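Local coordinates for protein alkylpurine DNA glycosylase AlkC (Pseudomonas fluorescens, PDB 5VHV) that probably excises alkylated purine bases from DNA by cleaving their glycosidic bond, as a non-base-flipping glycosylase of base excision repair, at residues S192-L197 with A223-H228; H196-T201 with L230-K235; V208-E213 with N238-T243. All coordinates share one frame; numbering follows the deposited sequence.

Contact 1 (S192-L197 with A223-H228)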
loop_
_atom_site.group_PDB
_atom_site.type_symbol
_atom_site.label_atom_id
_atom_site.label_comp_id
_atom_site.label_asym_id
_atom_site.label_seq_id
_atom_site.Cartn_x
_atom_site.Cartn_y
_atom_site.Cartn_z
ATOM N N SER A 192 -7.647 0.083 -3.400
ATOM C CA SER A 192 -7.397 -1.245 -2.866
ATOM C C SER A 192 -7.362 -2.301 -3.969
ATOM O O SER A 192 -6.492 -3.177 -3.961
ATOM C CB SER A 192 -8.465 -1.575 -1.815
ATOM O OG SER A 192 -8.285 -2.893 -1.352
ATOM N N VAL A 193 -8.281 -2.239 -4.933
ATOM C CA VAL A 193 -8.249 -3.212 -6.020
ATOM C C VAL A 193 -6.917 -3.110 -6.754
ATOM O O VAL A 193 -6.266 -4.120 -7.070
ATOM C CB VAL A 193 -9.436 -3.001 -6.982
ATOM C CG1 VAL A 193 -9.357 -3.980 -8.164
ATOM C CG2 VAL A 193 -10.754 -3.169 -6.258
ATOM N N ALA A 194 -6.498 -1.883 -7.039
ATOM C CA ALA A 194 -5.256 -1.667 -7.772
ATOM C C ALA A 194 -4.075 -2.189 -6.979
ATOM O O ALA A 194 -3.167 -2.804 -7.544
ATOM C CB ALA A 194 -5.063 -0.184 -8.096
ATOM N N ASN A 195 -4.060 -1.937 -5.670
ATOM C CA ASN A 195 -2.932 -2.381 -4.855
ATOM C C ASN A 195 -2.906 -3.900 -4.695
ATOM O O ASN A 195 -1.827 -4.507 -4.664
ATOM C CB ASN A 195 -2.954 -1.673 -3.502
ATOM C CG ASN A 195 -2.581 -0.191 -3.630
ATOM O OD1 ASN A 195 -1.861 0.227 -4.568
ATOM N ND2 ASN A 195 -3.075 0.612 -2.712
ATOM N N HIS A 196 -4.072 -4.529 -4.552
ATOM C CA HIS A 196 -4.142 -5.990 -4.530
ATOM C C HIS A 196 -3.604 -6.568 -5.841
ATOM O O HIS A 196 -2.766 -7.474 -5.839
ATOM C CB HIS A 196 -5.593 -6.400 -4.254
ATOM C CG HIS A 196 -5.814 -7.859 -3.995
ATOM N ND1 HIS A 196 -6.715 -8.303 -3.049
ATOM C CD2 HIS A 196 -5.319 -8.971 -4.587
ATOM C CE1 HIS A 196 -6.762 -9.623 -3.069
ATOM N NE2 HIS A 196 -5.909 -10.054 -3.979
ATOM N N LEU A 197 -4.021 -6.010 -6.974
ATOM C CA LEU A 197 -3.508 -6.491 -8.254
ATOM C C LEU A 197 -1.998 -6.275 -8.386
ATOM O O LEU A 197 -1.285 -7.159 -8.862
ATOM C CB LEU A 197 -4.259 -5.810 -9.397
ATOM C CG LEU A 197 -5.690 -6.321 -9.598
ATOM C CD1 LEU A 197 -6.460 -5.344 -10.476
ATOM C CD2 LEU A 197 -5.708 -7.697 -10.209
ATOM N N ALA A 223 -9.935 1.951 -16.093
ATOM C CA ALA A 223 -8.648 2.398 -16.630
ATOM C C ALA A 223 -7.710 2.854 -15.513
ATOM O O ALA A 223 -6.510 2.553 -15.533
ATOM C CB ALA A 223 -8.849 3.530 -17.634
ATOM N N TRP A 224 -8.237 3.595 -14.537
ATOM C CA TRP A 224 -7.398 4.069 -13.440
ATOM C C TRP A 224 -6.867 2.900 -12.624
ATOM O O TRP A 224 -5.667 2.845 -12.293
ATOM C CB TRP A 224 -8.190 5.026 -12.544
ATOM C CG TRP A 224 -7.361 5.654 -11.451
ATOM C CD1 TRP A 224 -6.758 6.888 -11.479
ATOM C CD2 TRP A 224 -7.045 5.086 -10.163
ATOM N NE1 TRP A 224 -6.088 7.115 -10.295
ATOM C CE2 TRP A 224 -6.245 6.024 -9.474
ATOM C CE3 TRP A 224 -7.364 3.883 -9.530
ATOM C CZ2 TRP A 224 -5.771 5.792 -8.174
ATOM C CZ3 TRP A 224 -6.867 3.640 -8.242
ATOM C CH2 TRP A 224 -6.084 4.592 -7.583
ATOM N N ILE A 225 -7.737 1.934 -12.320
ATOM C CA ILE A 225 -7.287 0.740 -11.607
ATOM C C ILE A 225 -6.186 0.047 -12.395
ATOM O O ILE A 225 -5.168 -0.376 -11.832
ATOM C CB ILE A 225 -8.471 -0.213 -11.341
ATOM C CG1 ILE A 225 -9.443 0.408 -10.321
ATOM C CG2 ILE A 225 -7.974 -1.552 -10.834
ATOM C CD1 ILE A 225 -10.687 -0.431 -10.058
ATOM N N ALA A 226 -6.373 -0.083 -13.713
ATOM C CA ALA A 226 -5.380 -0.764 -14.533
ATOM C C ALA A 226 -4.025 -0.076 -14.449
ATOM O O ALA A 226 -2.993 -0.740 -14.286
ATOM C CB ALA A 226 -5.851 -0.833 -15.982
ATOM N N ARG A 227 -4.001 1.253 -14.566
ATOM C CA ARG A 227 -2.719 1.951 -14.552
ATOM C C ARG A 227 -1.992 1.752 -13.225
ATOM O O ARG A 227 -0.769 1.595 -13.200
ATOM C CB ARG A 227 -2.894 3.447 -14.829
ATOM C CG ARG A 227 -1.532 4.183 -14.790
ATOM C CD ARG A 227 -1.546 5.588 -15.381
ATOM N NE ARG A 227 -1.959 5.631 -16.784
ATOM C CZ ARG A 227 -1.143 5.577 -17.839
ATOM N NH1 ARG A 227 0.172 5.457 -17.701
ATOM N NH2 ARG A 227 -1.655 5.641 -19.055
ATOM N N HIS A 228 -2.720 1.774 -12.108
ATOM C CA HIS A 228 -2.061 1.644 -10.816
ATOM C C HIS A 228 -1.790 0.191 -10.443
ATOM O O HIS A 228 -0.815 -0.078 -9.745
ATOM C CB HIS A 228 -2.893 2.391 -9.780
ATOM C CG HIS A 228 -2.876 3.862 -10.027
ATOM N ND1 HIS A 228 -1.928 4.695 -9.472
ATOM C CD2 HIS A 228 -3.619 4.633 -10.855
ATOM C CE1 HIS A 228 -2.125 5.930 -9.905
ATOM N NE2 HIS A 228 -3.140 5.917 -10.751
#
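Two helices of the HEAT-like helical repeat domain of the AlkC/AlkD family pack here, A194 of helix 187-201 against I225 and H228 of helix 220-229. They run roughly parallel, with axes 8.3 Å apart and a crossing angle of -34°. A small residue lets them come this close: the CA atoms of A194 and I225 lie 5.0 Å apart. The CB of A194 points at the other helix and sits 3.7 Å from the carbonyl O of I225. The same methyl meets the CB of H228 at 3.8 Å. It also reaches the six-membered part of the W224 ring at an oblique angle.

I225 carries the rest of the apolar seam. Its CG2 lies anti to the backbone N and beside the carbonyl carbon, which turns this branch to face V193 and L197. V193 CG1 touches it at 3.9 Å. L197 CD1 arrives from one helical turn further on, its side chain at about a right angle to that of I225. L197 also touches L178 and V193 touches L181, both of helix 175-181.

Within helix 220-229, H228 lies over one face of the W224 ring, its CD2 3.3 Å above the ring plane and over the ring centre.

Contact 2 (H196-T201 with L230-K235). With nucleotides of chain C.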
loop_
_atom_site.group_PDB
_atom_site.type_symbol
_atom_site.label_atom_id
_atom_site.label_comp_id
_atom_site.label_asym_id
_atom_site.label_seq_id
_atom_site.Cartn_x
_atom_site.Cartn_y
_atom_site.Cartn_z
ATOM N N HIS A 196 -4.072 -4.529 -4.552
ATOM C CA HIS A 196 -4.142 -5.990 -4.530
ATOM C C HIS A 196 -3.604 -6.568 -5.841
ATOM O O HIS A 196 -2.766 -7.474 -5.839
ATOM C CB HIS A 196 -5.593 -6.400 -4.254
ATOM C CG HIS A 196 -5.814 -7.859 -3.995
ATOM N ND1 HIS A 196 -6.715 -8.303 -3.049
ATOM C CD2 HIS A 196 -5.319 -8.971 -4.587
ATOM C CE1 HIS A 196 -6.762 -9.623 -3.069
ATOM N NE2 HIS A 196 -5.909 -10.054 -3.979
ATOM N N LEU A 197 -4.021 -6.010 -6.974
ATOM C CA LEU A 197 -3.508 -6.491 -8.254
ATOM C C LEU A 197 -1.998 -6.275 -8.386
ATOM O O LEU A 197 -1.285 -7.159 -8.862
ATOM C CB LEU A 197 -4.259 -5.810 -9.397
ATOM C CG LEU A 197 -5.690 -6.321 -9.598
ATOM C CD1 LEU A 197 -6.460 -5.344 -10.476
ATOM C CD2 LEU A 197 -5.708 -7.697 -10.209
ATOM N N ASN A 198 -1.489 -5.110 -7.980
ATOM C CA ASN A 198 -0.043 -4.895 -7.994
ATOM C C ASN A 198 0.680 -5.939 -7.137
ATOM O O ASN A 198 1.714 -6.476 -7.550
ATOM C CB ASN A 198 0.265 -3.461 -7.537
ATOM C CG ASN A 198 1.734 -3.150 -7.541
ATOM O OD1 ASN A 198 2.402 -3.253 -8.571
ATOM N ND2 ASN A 198 2.245 -2.735 -6.399
ATOM N N ASP A 199 0.151 -6.260 -5.952
ATOM C CA ASP A 199 0.701 -7.383 -5.178
ATOM C C ASP A 199 0.818 -8.650 -6.031
ATOM O O ASP A 199 1.815 -9.373 -5.970
ATOM C CB ASP A 199 -0.181 -7.730 -3.967
ATOM C CG ASP A 199 -0.133 -6.726 -2.825
ATOM O OD1 ASP A 199 0.581 -5.702 -2.841
ATOM O OD2 ASP A 199 -0.859 -7.023 -1.852
ATOM N N ILE A 200 -0.245 -8.984 -6.761
ATOM C CA ILE A 200 -0.243 -10.219 -7.543
ATOM C C ILE A 200 0.847 -10.170 -8.593
ATOM O O ILE A 200 1.456 -11.202 -8.908
ATOM C CB ILE A 200 -1.619 -10.469 -8.188
ATOM C CG1 ILE A 200 -2.700 -10.590 -7.104
ATOM C CG2 ILE A 200 -1.605 -11.731 -9.051
ATOM C CD1 ILE A 200 -4.107 -10.669 -7.670
ATOM N N THR A 201 1.125 -8.983 -9.143
ATOM C CA THR A 201 2.112 -8.929 -10.208
ATOM C C THR A 201 3.489 -9.329 -9.710
ATOM O O THR A 201 4.352 -9.651 -10.537
ATOM C CB THR A 201 2.219 -7.546 -10.893
ATOM O OG1 THR A 201 2.771 -6.560 -10.012
ATOM C CG2 THR A 201 0.897 -7.072 -11.465
ATOM N N LEU A 230 -0.797 -1.990 -12.646
ATOM C CA LEU A 230 0.318 -2.364 -13.497
ATOM C C LEU A 230 1.558 -1.521 -13.243
ATOM O O LEU A 230 2.544 -1.659 -13.972
ATOM C CB LEU A 230 -0.086 -2.238 -14.963
ATOM C CG LEU A 230 -1.158 -3.224 -15.457
ATOM C CD1 LEU A 230 -1.682 -2.852 -16.835
ATOM C CD2 LEU A 230 -0.599 -4.634 -15.456
ATOM N N ARG A 231 1.555 -0.699 -12.199
ATOM C CA ARG A 231 2.618 0.297 -12.049
ATOM C C ARG A 231 3.998 -0.330 -11.914
ATOM O O ARG A 231 4.981 0.254 -12.388
ATOM C CB ARG A 231 2.315 1.199 -10.861
ATOM C CG ARG A 231 2.385 0.533 -9.466
ATOM C CD ARG A 231 1.828 1.523 -8.471
ATOM N NE ARG A 231 1.966 1.171 -7.069
ATOM C CZ ARG A 231 1.037 0.564 -6.336
ATOM N NH1 ARG A 231 -0.091 0.153 -6.878
ATOM N NH2 ARG A 231 1.241 0.395 -5.039
ATOM N N SER A 232 4.111 -1.493 -11.263
ATOM C CA SER A 232 5.421 -2.120 -11.133
ATOM C C SER A 232 5.864 -2.705 -12.467
ATOM O O SER A 232 7.015 -2.532 -12.885
ATOM C CB SER A 232 5.390 -3.200 -10.037
ATOM O OG SER A 232 5.038 -2.639 -8.778
ATOM N N LEU A 233 4.952 -3.359 -13.182
ATOM C CA LEU A 233 5.316 -3.912 -14.485
ATOM C C LEU A 233 5.660 -2.810 -15.481
ATOM O O LEU A 233 6.549 -2.995 -16.319
ATOM C CB LEU A 233 4.186 -4.788 -15.024
ATOM C CG LEU A 233 3.860 -6.030 -14.176
ATOM C CD1 LEU A 233 2.739 -6.869 -14.804
ATOM C CD2 LEU A 233 5.091 -6.893 -13.983
ATOM N N ILE A 234 4.994 -1.662 -15.387
ATOM C CA ILE A 234 5.319 -0.546 -16.276
ATOM C C ILE A 234 6.741 -0.063 -16.020
ATOM O O ILE A 234 7.491 0.216 -16.963
ATOM C CB ILE A 234 4.290 0.591 -16.110
ATOM C CG1 ILE A 234 2.946 0.172 -16.726
ATOM C CG2 ILE A 234 4.771 1.917 -16.772
ATOM C CD1 ILE A 234 1.801 1.011 -16.274
ATOM N N LYS A 235 7.119 0.074 -14.745
ATOM C CA LYS A 235 8.480 0.481 -14.409
ATOM C C LYS A 235 9.502 -0.535 -14.900
ATOM O O LYS A 235 10.613 -0.160 -15.299
ATOM C CB LYS A 235 8.596 0.692 -12.895
ATOM C CG LYS A 235 7.991 2.008 -12.437
ATOM C CD LYS A 235 8.285 2.302 -10.978
ATOM C CE LYS A 235 7.550 1.314 -10.067
ATOM N NZ LYS A 235 7.794 1.641 -8.613
ATOM P P DA C 6 5.627 -1.637 -4.183
ATOM O OP1 DA C 6 4.713 -2.551 -4.942
ATOM O OP2 DA C 6 6.216 -0.444 -4.817
ATOM O "O5'" DA C 6 4.953 -1.113 -2.848
ATOM C "C5'" DA C 6 4.092 -1.970 -2.095
ATOM C "C4'" DA C 6 3.736 -1.319 -0.782
ATOM O "O4'" DA C 6 4.937 -1.156 0.012
ATOM C "C3'" DA C 6 3.118 0.095 -0.914
ATOM O "O3'" DA C 6 1.805 0.139 -0.356
ATOM C "C2'" DA C 6 4.063 0.988 -0.142
ATOM C "C1'" DA C 6 4.769 0.014 0.768
ATOM N N9 DA C 6 6.039 0.515 1.261
ATOM C C8 DA C 6 7.046 1.091 0.538
ATOM N N7 DA C 6 8.047 1.507 1.274
ATOM C C5 DA C 6 7.644 1.216 2.564
ATOM C C6 DA C 6 8.242 1.428 3.815
ATOM N N6 DA C 6 9.449 2.010 3.970
ATOM N N1 DA C 6 7.579 0.991 4.912
ATOM C C2 DA C 6 6.384 0.410 4.754
ATOM N N3 DA C 6 5.713 0.178 3.626
ATOM C C4 DA C 6 6.405 0.605 2.563
HETATM O O HOH W 1 2.433 -3.978 -11.509
#
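Helices 196-201 and 231-235 lie with axes 9.5 Å apart and 46° between their directions, and N198 and L230 are the nearest CA pair near the start of the second helix. Both belong to the HEAT-like helical repeat domain, and this contact borders the bound DNA.

N198 is the hub. Its CG is anti to the backbone N, which carries the amide out toward R231, S232 and the nucleotide. The amide uses both ends. OD1 accepts from S232 OG at 2.7 Å, a bond in the carbonyl plane and on a lone pair. ND2 donates to OP1 of DA6 of chain C at 2.9 Å, with a bent N-H...O angle of 137°. The serine bond therefore fixes the turn of the amide and presents its NH2 to the phosphate, so S232 acts as a second-shell residue.

R231 stacks on the same amide. N198 ND2 lies over the centre of the guanidinium, 3.5 Å from CZ, and the two planes are 28° apart. The guanidinium is held from elsewhere: NH1 donates to N195 OD1 and to H228 O. R231 also packs on a modified base of the DNA. Its positive charge, not in contact with OP1 of DA6, would probably still favour a phosphate here.

Further along, T201 CG2 packs on L233 CD1 at 3.8 Å, a small apolar patch about one turn on from N198. The hydroxyl of T201 turns back to its own helix and donates to N198 O. A water bridges the two helices beside it, donating to T201 OG1 at 3.0 Å and accepting from L233 N at 3.1 Å.

Contact 3 (V208-E213 with N238-T243)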
loop_
_atom_site.group_PDB
_atom_site.type_symbol
_atom_site.label_atom_id
_atom_site.label_comp_id
_atom_site.label_asym_id
_atom_site.label_seq_id
_atom_site.Cartn_x
_atom_site.Cartn_y
_atom_site.Cartn_z
ATOM N N VAL A 208 -2.199 -11.273 -14.098
ATOM C CA VAL A 208 -2.754 -9.923 -14.050
ATOM C C VAL A 208 -2.845 -9.332 -15.454
ATOM O O VAL A 208 -3.832 -8.676 -15.800
ATOM C CB VAL A 208 -1.902 -9.034 -13.127
ATOM C CG1 VAL A 208 -2.362 -7.582 -13.193
ATOM C CG2 VAL A 208 -1.913 -9.549 -11.688
ATOM N N LEU A 209 -1.813 -9.533 -16.276
ATOM C CA LEU A 209 -1.823 -8.983 -17.626
ATOM C C LEU A 209 -2.961 -9.576 -18.441
ATOM O O LEU A 209 -3.706 -8.852 -19.111
ATOM C CB LEU A 209 -0.480 -9.238 -18.313
ATOM C CG LEU A 209 0.688 -8.444 -17.718
ATOM C CD1 LEU A 209 2.026 -9.097 -18.123
ATOM C CD2 LEU A 209 0.640 -6.988 -18.164
ATOM N N SER A 210 -3.126 -10.895 -18.377
ATOM C CA SER A 210 -4.232 -11.524 -19.081
ATOM C C SER A 210 -5.572 -11.004 -18.575
ATOM O O SER A 210 -6.485 -10.738 -19.370
ATOM C CB SER A 210 -4.144 -13.042 -18.935
ATOM O OG SER A 210 -3.039 -13.550 -19.662
ATOM N N LEU A 211 -5.714 -10.871 -17.251
ATOM C CA LEU A 211 -6.953 -10.357 -16.678
ATOM C C LEU A 211 -7.287 -8.987 -17.246
ATOM O O LEU A 211 -8.389 -8.765 -17.760
ATOM C CB LEU A 211 -6.827 -10.272 -15.153
ATOM C CG LEU A 211 -8.091 -9.861 -14.385
ATOM C CD1 LEU A 211 -9.099 -11.020 -14.359
ATOM C CD2 LEU A 211 -7.759 -9.394 -12.962
ATOM N N ILE A 212 -6.338 -8.051 -17.166
ATOM C CA ILE A 212 -6.632 -6.683 -17.564
ATOM C C ILE A 212 -6.768 -6.575 -19.081
ATOM O O ILE A 212 -7.501 -5.716 -19.594
ATOM C CB ILE A 212 -5.565 -5.746 -16.964
ATOM C CG1 ILE A 212 -5.622 -5.807 -15.437
ATOM C CG2 ILE A 212 -5.783 -4.325 -17.425
ATOM C CD1 ILE A 212 -4.542 -4.956 -14.741
ATOM N N GLU A 213 -6.141 -7.478 -19.830
ATOM C CA GLU A 213 -6.388 -7.512 -21.263
ATOM C C GLU A 213 -7.838 -7.877 -21.590
ATOM O O GLU A 213 -8.276 -7.666 -22.724
ATOM C CB GLU A 213 -5.406 -8.485 -21.926
ATOM C CG GLU A 213 -3.996 -7.890 -22.014
ATOM C CD GLU A 213 -2.923 -8.890 -22.374
ATOM O OE1 GLU A 213 -3.231 -10.092 -22.520
ATOM O OE2 GLU A 213 -1.755 -8.460 -22.497
ATOM N N ASN A 238 7.631 -3.760 -18.988
ATOM C CA ASN A 238 6.854 -4.873 -19.529
ATOM C C ASN A 238 6.039 -4.413 -20.736
ATOM O O ASN A 238 5.240 -3.478 -20.632
ATOM C CB ASN A 238 5.934 -5.432 -18.444
ATOM C CG ASN A 238 5.128 -6.611 -18.925
ATOM O OD1 ASN A 238 4.109 -6.451 -19.586
ATOM N ND2 ASN A 238 5.579 -7.807 -18.593
ATOM N N THR A 239 6.231 -5.083 -21.887
ATOM C CA THR A 239 5.606 -4.624 -23.129
ATOM C C THR A 239 4.085 -4.752 -23.083
ATOM O O THR A 239 3.368 -3.856 -23.550
ATOM C CB THR A 239 6.162 -5.415 -24.313
ATOM O OG1 THR A 239 7.589 -5.376 -24.260
ATOM C CG2 THR A 239 5.682 -4.803 -25.628
ATOM N N ARG A 240 3.577 -5.863 -22.540
ATOM C CA ARG A 240 2.129 -6.045 -22.442
ATOM C C ARG A 240 1.504 -4.977 -21.558
ATOM O O ARG A 240 0.443 -4.431 -21.881
ATOM C CB ARG A 240 1.808 -7.430 -21.893
ATOM C CG ARG A 240 1.951 -8.555 -22.921
ATOM C CD ARG A 240 1.838 -9.886 -22.231
ATOM N NE ARG A 240 0.449 -10.219 -21.928
ATOM C CZ ARG A 240 0.057 -11.296 -21.266
ATOM N NH1 ARG A 240 0.946 -12.152 -20.783
ATOM N NH2 ARG A 240 -1.236 -11.515 -21.082
ATOM N N ALA A 241 2.161 -4.652 -20.453
ATOM C CA ALA A 241 1.646 -3.606 -19.571
ATOM C C ALA A 241 1.693 -2.237 -20.241
ATOM O O ALA A 241 0.723 -1.477 -20.183
ATOM C CB ALA A 241 2.439 -3.598 -18.270
ATOM N N LEU A 242 2.827 -1.882 -20.861
ATOM C CA LEU A 242 2.897 -0.610 -21.569
ATOM C C LEU A 242 1.853 -0.536 -22.682
ATOM O O LEU A 242 1.265 0.525 -22.926
ATOM C CB LEU A 242 4.305 -0.410 -22.134
ATOM C CG LEU A 242 5.325 -0.010 -21.053
ATOM C CD1 LEU A 242 6.764 -0.303 -21.506
ATOM C CD2 LEU A 242 5.156 1.452 -20.715
ATOM N N THR A 243 1.610 -1.655 -23.365
ATOM C CA THR A 243 0.632 -1.661 -24.445
ATOM C C THR A 243 -0.763 -1.359 -23.909
ATOM O O THR A 243 -1.545 -0.640 -24.546
ATOM C CB THR A 243 0.661 -3.011 -25.171
ATOM O OG1 THR A 243 1.936 -3.208 -25.803
ATOM C CG2 THR A 243 -0.428 -3.088 -26.264
HETATM O O HOH W 2 -1.185 -5.982 -23.572
#
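R240 reaches across from helix 239-244 to L209, S210 and E213 of helix 205-213. Its CB lies 3.9 Å from L209 CD2. CG and CD run past E213 OE2, and the chain bends at chi3 to bring the guanidinium beside the carboxylate. NE donates to E213 OE2 at 2.9 Å. CZ lies 3.6 Å from L209 CB, which covers one face of the guanidinium over its centre. NH1 lies near the same leucine. NH2 has two partners, E213 OE1 at 2.8 Å and S210 OG at 3.1 Å, both near the guanidinium plane.

The salt bridge is side-on, with NE and NH2 each taking one carboxylate oxygen. The bond to OE2 is nearly straight at 168°. The two planes are turned 41° apart, so NH2 meets OE1 from above the carboxylate plane. A water donates to both E213 OE2 and R240 O. With an alanine at R240, E213 would probably be left without its charged mate, S210 OG without this donor, and L209 CB without the flat group that covers it.

Beside the salt bridge, L209 CD2 packs on A241 CB at 3.8 Å. N238 caps the second helix, its OD1 accepting from A241 N, and the same amide touches L209 CD1.

The two helices run nearly parallel, 25° apart, with axes separated by 10.2 Å. L233 of helix 231-235 packs on L209, N238 and A241, and L230 also touches L209. V208 of helix 205-213 also meets helix 187-201, and I212 meets helix 220-229.

How the contacts relate
The three contacts form one continuous block of helices. Contacts 1 and 2 share H196 and L197 on helix 187-201, and their centres are about 8 Å apart. The R231 to N195 bond joins them. Contact 3 lies about 10 Å from contact 2 and about 12 Å from contact 1, centre to centre. V208 packs against I200 and T201, and A226 CB touches I212 CG2 at 3.8 Å. Contact 2 meets the DNA directly, and contact 1 comes within about 4 Å of it at the nearest atom. N195 and R231 both pack on a modified base. The R231 side chain is about 9 Å from a bound 9B4. The nearest atom of contact 3 is about 12 Å from the DNA.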